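PDB 6V6Y: bifunctional protein FolD from Thermus thermophilus, which probably oxidises 5,10-methylenetetrahydrofolate to the 5,10-methenyl form with NADP(+) and then hydrolyses that to 10-formyltetrahydrofolate, working as a homodimer. Local coordinates for residues K156-V161 / E178-T183; G125-G130 / A172-R177. All coordinates share one frame; numbering follows the deposited sequence.

Contact 1. Residues K156-V161 / E178-T183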
loop_
_atom_site.group_PDB
_atom_site.type_symbol
_atom_site.label_atom_id
_atom_site.label_comp_id
_atom_site.label_asym_id
_atom_site.label_seq_id
_atom_site.Cartn_x
_atom_site.Cartn_y
_atom_site.Cartn_z
ATOM N N LYS A 156 -14.159 -3.285 -12.468
ATOM C CA LYS A 156 -15.044 -3.996 -11.552
ATOM C C LYS A 156 -15.052 -3.355 -10.169
ATOM O O LYS A 156 -14.025 -2.894 -9.671
ATOM C CB LYS A 156 -14.620 -5.467 -11.413
ATOM C CG LYS A 156 -14.898 -6.344 -12.627
ATOM C CD LYS A 156 -16.364 -6.716 -12.766
ATOM C CE LYS A 156 -16.536 -7.758 -13.882
ATOM N NZ LYS A 156 -15.926 -7.259 -15.154
ATOM N N GLU A 157 -16.214 -3.375 -9.535
ATOM C CA GLU A 157 -16.339 -2.970 -8.142
ATOM C C GLU A 157 -15.933 -4.140 -7.257
ATOM O O GLU A 157 -16.670 -5.126 -7.153
ATOM C CB GLU A 157 -17.773 -2.550 -7.854
ATOM C CG GLU A 157 -17.927 -1.733 -6.618
ATOM C CD GLU A 157 -18.757 -0.505 -6.881
ATOM O OE1 GLU A 157 -19.672 -0.248 -6.073
ATOM O OE2 GLU A 157 -18.512 0.178 -7.905
ATOM N N VAL A 158 -14.767 -4.046 -6.622
ATOM C CA VAL A 158 -14.283 -5.082 -5.718
ATOM C C VAL A 158 -14.331 -4.568 -4.286
ATOM O O VAL A 158 -13.804 -3.483 -3.990
ATOM C CB VAL A 158 -12.857 -5.524 -6.081
ATOM C CG1 VAL A 158 -12.402 -6.622 -5.145
ATOM C CG2 VAL A 158 -12.797 -5.967 -7.534
ATOM N N VAL A 159 -14.957 -5.344 -3.396
ATOM C CA VAL A 159 -14.860 -5.125 -1.955
ATOM C C VAL A 159 -13.983 -6.214 -1.342
ATOM O O VAL A 159 -14.187 -7.411 -1.584
ATOM C CB VAL A 159 -16.239 -5.073 -1.275
ATOM C CG1 VAL A 159 -16.074 -4.922 0.242
ATOM C CG2 VAL A 159 -17.085 -3.932 -1.851
ATOM N N VAL A 160 -12.988 -5.788 -0.575
ATOM C CA VAL A 160 -12.112 -6.664 0.185
ATOM C C VAL A 160 -12.442 -6.439 1.654
ATOM O O VAL A 160 -12.374 -5.301 2.139
ATOM C CB VAL A 160 -10.640 -6.345 -0.120
ATOM C CG1 VAL A 160 -9.700 -7.213 0.687
ATOM C CG2 VAL A 160 -10.389 -6.437 -1.623
ATOM N N VAL A 161 -12.851 -7.492 2.360
ATOM C CA VAL A 161 -13.174 -7.371 3.778
ATOM C C VAL A 161 -12.051 -7.989 4.590
ATOM O O VAL A 161 -11.831 -9.205 4.545
ATOM C CB VAL A 161 -14.522 -8.010 4.134
ATOM C CG1 VAL A 161 -14.901 -7.630 5.575
ATOM C CG2 VAL A 161 -15.630 -7.576 3.147
ATOM N N GLU A 178 -4.861 -4.294 -11.607
ATOM C CA GLU A 178 -5.798 -4.817 -12.595
ATOM C C GLU A 178 -6.900 -3.816 -12.931
ATOM O O GLU A 178 -7.856 -4.179 -13.633
ATOM C CB GLU A 178 -6.434 -6.127 -12.104
ATOM C CG GLU A 178 -5.470 -7.136 -11.504
ATOM C CD GLU A 178 -4.459 -7.669 -12.519
ATOM O OE1 GLU A 178 -4.709 -7.553 -13.734
ATOM O OE2 GLU A 178 -3.409 -8.201 -12.094
ATOM N N ASP A 179 -6.799 -2.578 -12.422
ATOM C CA ASP A 179 -7.733 -1.497 -12.734
ATOM C C ASP A 179 -9.119 -1.733 -12.154
ATOM O O ASP A 179 -10.110 -1.205 -12.668
ATOM C CB ASP A 179 -7.833 -1.240 -14.244
ATOM C CG ASP A 179 -6.560 -0.617 -14.815
ATOM O OD1 ASP A 179 -5.741 -0.085 -14.028
ATOM O OD2 ASP A 179 -6.382 -0.653 -16.050
ATOM N N ALA A 180 -9.204 -2.498 -11.069
ATOM C CA ALA A 180 -10.441 -2.580 -10.300
ATOM C C ALA A 180 -10.645 -1.317 -9.454
ATOM O O ALA A 180 -9.690 -0.624 -9.093
ATOM C CB ALA A 180 -10.420 -3.802 -9.377
ATOM N N THR A 181 -11.910 -1.041 -9.123
ATOM C CA THR A 181 -12.260 -0.084 -8.080
ATOM C C THR A 181 -12.340 -0.840 -6.759
ATOM O O THR A 181 -13.136 -1.773 -6.622
ATOM C CB THR A 181 -13.591 0.610 -8.379
ATOM O OG1 THR A 181 -13.484 1.365 -9.594
ATOM C CG2 THR A 181 -13.981 1.547 -7.222
ATOM N N VAL A 182 -11.519 -0.450 -5.786
ATOM C CA VAL A 182 -11.291 -1.271 -4.605
ATOM C C VAL A 182 -11.816 -0.567 -3.364
ATOM O O VAL A 182 -11.515 0.606 -3.132
ATOM C CB VAL A 182 -9.803 -1.617 -4.441
ATOM C CG1 VAL A 182 -9.607 -2.378 -3.147
ATOM C CG2 VAL A 182 -9.340 -2.462 -5.635
ATOM N N THR A 183 -12.580 -1.294 -2.562
ATOM C CA THR A 183 -13.019 -0.844 -1.249
ATOM C C THR A 183 -12.386 -1.779 -0.237
ATOM O O THR A 183 -12.540 -3.012 -0.342
ATOM C CB THR A 183 -14.550 -0.861 -1.138
ATOM O OG1 THR A 183 -15.098 -0.007 -2.136
ATOM C CG2 THR A 183 -15.020 -0.372 0.214
#

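Contact 2. Residues G125-G130 / A172-R177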
loop_
_atom_site.group_PDB
_atom_site.type_symbol
_atom_site.label_atom_id
_atom_site.label_comp_id
_atom_site.label_asym_id
_atom_site.label_seq_id
_atom_site.Cartn_x
_atom_site.Cartn_y
_atom_site.Cartn_z
ATOM N N GLY A 125 6.787 -2.119 -0.511
ATOM C CA GLY A 125 6.899 -0.812 -1.135
ATOM C C GLY A 125 6.947 -0.895 -2.646
ATOM O O GLY A 125 6.384 -0.043 -3.343
ATOM N N ARG A 126 7.598 -1.933 -3.179
ATOM C CA ARG A 126 7.570 -2.135 -4.623
ATOM C C ARG A 126 6.152 -2.423 -5.109
ATOM O O ARG A 126 5.758 -1.981 -6.195
ATOM C CB ARG A 126 8.525 -3.260 -5.015
ATOM C CG ARG A 126 9.999 -2.824 -5.062
ATOM C CD ARG A 126 10.283 -1.934 -6.274
ATOM N NE ARG A 126 11.678 -1.495 -6.316
ATOM C CZ ARG A 126 12.679 -2.220 -6.823
ATOM N NH1 ARG A 126 12.434 -3.421 -7.340
ATOM N NH2 ARG A 126 13.926 -1.746 -6.818
ATOM N N LEU A 127 5.372 -3.167 -4.322
ATOM C CA LEU A 127 4.018 -3.528 -4.737
ATOM C C LEU A 127 3.153 -2.287 -4.894
ATOM O O LEU A 127 2.491 -2.096 -5.922
ATOM C CB LEU A 127 3.389 -4.469 -3.708
ATOM C CG LEU A 127 2.102 -5.221 -4.031
ATOM C CD1 LEU A 127 1.982 -6.354 -3.025
ATOM C CD2 LEU A 127 0.851 -4.345 -3.977
ATOM N N TRP A 128 3.128 -1.449 -3.862
ATOM C CA TRP A 128 2.299 -0.256 -3.877
ATOM C C TRP A 128 2.854 0.845 -4.771
ATOM O O TRP A 128 2.084 1.696 -5.214
ATOM C CB TRP A 128 2.099 0.249 -2.447
ATOM C CG TRP A 128 0.970 -0.530 -1.764
ATOM C CD1 TRP A 128 1.103 -1.545 -0.867
ATOM C CD2 TRP A 128 -0.443 -0.365 -1.978
ATOM N NE1 TRP A 128 -0.138 -2.003 -0.480
ATOM C CE2 TRP A 128 -1.103 -1.307 -1.154
ATOM C CE3 TRP A 128 -1.213 0.498 -2.771
ATOM C CZ2 TRP A 128 -2.500 -1.414 -1.101
ATOM C CZ3 TRP A 128 -2.604 0.395 -2.722
ATOM C CH2 TRP A 128 -3.231 -0.555 -1.891
ATOM N N SER A 129 4.150 0.823 -5.096
ATOM C CA SER A 129 4.725 1.822 -5.996
ATOM C C SER A 129 4.659 1.440 -7.470
ATOM O O SER A 129 5.009 2.268 -8.319
ATOM C CB SER A 129 6.183 2.092 -5.618
ATOM O OG SER A 129 6.207 2.686 -4.335
ATOM N N GLY A 130 4.228 0.221 -7.799
ATOM C CA GLY A 130 4.105 -0.198 -9.181
ATOM C C GLY A 130 5.313 -0.894 -9.776
ATOM O O GLY A 130 5.304 -1.190 -10.976
ATOM N N ALA A 172 -5.584 -5.515 -2.007
ATOM C CA ALA A 172 -6.064 -4.242 -2.541
ATOM C C ALA A 172 -5.060 -3.647 -3.519
ATOM O O ALA A 172 -5.440 -3.180 -4.601
ATOM C CB ALA A 172 -6.356 -3.266 -1.402
ATOM N N GLY A 173 -3.769 -3.690 -3.172
ATOM C CA GLY A 173 -2.749 -3.178 -4.076
ATOM C C GLY A 173 -2.693 -3.927 -5.395
ATOM O O GLY A 173 -2.548 -3.318 -6.460
ATOM N N LEU A 174 -2.783 -5.265 -5.346
ATOM C CA LEU A 174 -2.736 -6.036 -6.588
ATOM C C LEU A 174 -3.983 -5.799 -7.437
ATOM O O LEU A 174 -3.889 -5.709 -8.669
ATOM C CB LEU A 174 -2.566 -7.527 -6.284
ATOM C CG LEU A 174 -1.223 -7.877 -5.645
ATOM C CD1 LEU A 174 -1.125 -9.393 -5.426
ATOM C CD2 LEU A 174 -0.044 -7.371 -6.493
ATOM N N LEU A 175 -5.157 -5.681 -6.809
ATOM C CA LEU A 175 -6.368 -5.416 -7.588
ATOM C C LEU A 175 -6.320 -4.065 -8.292
ATOM O O LEU A 175 -6.853 -3.928 -9.399
ATOM C CB LEU A 175 -7.591 -5.497 -6.699
ATOM C CG LEU A 175 -7.872 -6.911 -6.202
ATOM C CD1 LEU A 175 -8.836 -6.854 -5.007
ATOM C CD2 LEU A 175 -8.418 -7.772 -7.338
ATOM N N LEU A 176 -5.692 -3.053 -7.679
ATOM C CA LEU A 176 -5.570 -1.767 -8.364
ATOM C C LEU A 176 -4.752 -1.888 -9.632
ATOM O O LEU A 176 -5.013 -1.180 -10.615
ATOM C CB LEU A 176 -4.922 -0.717 -7.462
ATOM C CG LEU A 176 -5.807 -0.126 -6.388
ATOM C CD1 LEU A 176 -4.879 0.522 -5.379
ATOM C CD2 LEU A 176 -6.847 0.855 -6.970
ATOM N N ARG A 177 -3.740 -2.753 -9.621
ATOM C CA ARG A 177 -2.953 -2.973 -10.825
ATOM C C ARG A 177 -3.766 -3.613 -11.939
ATOM O O ARG A 177 -3.384 -3.497 -13.108
ATOM C CB ARG A 177 -1.751 -3.847 -10.520
ATOM C CG ARG A 177 -0.714 -3.220 -9.654
ATOM C CD ARG A 177 0.440 -4.176 -9.654
ATOM N NE ARG A 177 1.532 -3.698 -8.854
ATOM C CZ ARG A 177 2.793 -4.068 -9.032
ATOM N NH1 ARG A 177 3.095 -4.928 -9.983
ATOM N NH2 ARG A 177 3.749 -3.571 -8.259
#

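Contact 1. Residues K156-V161 / E178-T183
Glu157, Val158 and Val159 run alongside Thr181, Val182 and Thr183 as neighbouring parallel strands, their short axes 4.8 Å apart and turned 26° from each other. They are the two strands of a right-handed beta-alpha-beta crossover in the Rossmann-type NADP-binding domain, connected through helix 168-177. Four backbone bonds zip the pair. Lys156 O takes the N-H of Thr181 at 2.9 Å, whose own O accepts from Val158 N. Thr183 then repeats the pattern one step on: its N gives to Val158 O, and its O receives Val160 N in an almost straight bond of 178° at the hydrogen. Two CA-H...O contacts, Val182 CA to Val158 O and Val159 CA to Thr183 O, fill in between.

On the face turned to helix 168-177, Val158 CG2 meets Ala180 CB at 3.7 Å; with CG1 anti to the backbone N (chi1 -179°), CG2 is the branch beside that N, on the side of Ala180. Further along, Val160 CG2 approaches Val182 CG1 more loosely.

The other face carries Glu157, Val159, Thr181 and Thr183, and here the dimer partner takes part: Glu157 OE1 forms a salt bridge with Arg198 of the second subunit, and Thr183 OG1 bonds to Thr183 OG1 of that subunit, where the sheet continues antiparallel across the interface. Within the chain, Val159 and Thr183 lie side by side and point the same way, with Val159 CG2 4.0 Å from Thr183 CB.

Contact 2. Residues G125-G130 / A172-R177
Arg177 reaches across from helix 168-177 to the closing turn of helix 121-129, where its NH2 donates to Leu127 O at 3.0 Å. The carbonyl lies at the edge of the guanidinium, close to its plane, but the donor comes in well off the line of the C=O, at 110°. NE adds a weak second bond to that same Leu127 O, at 3.5 Å. NH2 also bonds to Gly131 O, whereas Gly130 O only lies over one guanidinium face; the helix ends here in a Schellman motif at Gly130. Extended from CG to NE (chi3 180°), the arginine chain spans the gap. A turn back, Gly125 O accepts both Ser129 N and Ser129 OG, which arrive from opposite faces of its carbonyl plane; Trp128 O and Ser129 O are taken by Lys169 and Asn165 of the second subunit.

Gly173 CA lies over the six-membered ring of Trp128, 3.6 Å from its centroid, in a CH-pi contact that brings the indole right onto the backbone. Leu176 CD1 touches Trp128 CZ3 at 3.5 Å, while Leu127 crosses Leu174 at about a right angle, CG to CD2 3.9 Å. Trp128 also stacks with Trp128 of the second subunit. Segments 125-129 and 172-177, their axes 9.4 Å apart and 35° from parallel, form a glycine-mediated helix-helix packing at the dimer interface, on the outer side of the Rossmann-type domain's crossover helix.

Helix 168-177 joins the two contacts: it connects the strands paired in contact 1, and in contact 2 it receives helix 121-129. Their centres are 13 Å apart, and Leu175 does most of the joining, with its CD1 3.6 Å from Val158 CG1 and its CB 3.7 Å from Val182 CG2. Where the helix hands over to the second strand, Ala180 N lies 3.2 Å from Leu175 O, a probable hydrogen bond of the Schellman motif at Asp179. Both contacts reach the second subunit. Neither lies directly on the cofactor: the side chain of Val160 is about 9 Å from the bound NADP, close to Gly162 of the predicted site, and that of Ala172 about 12 Å.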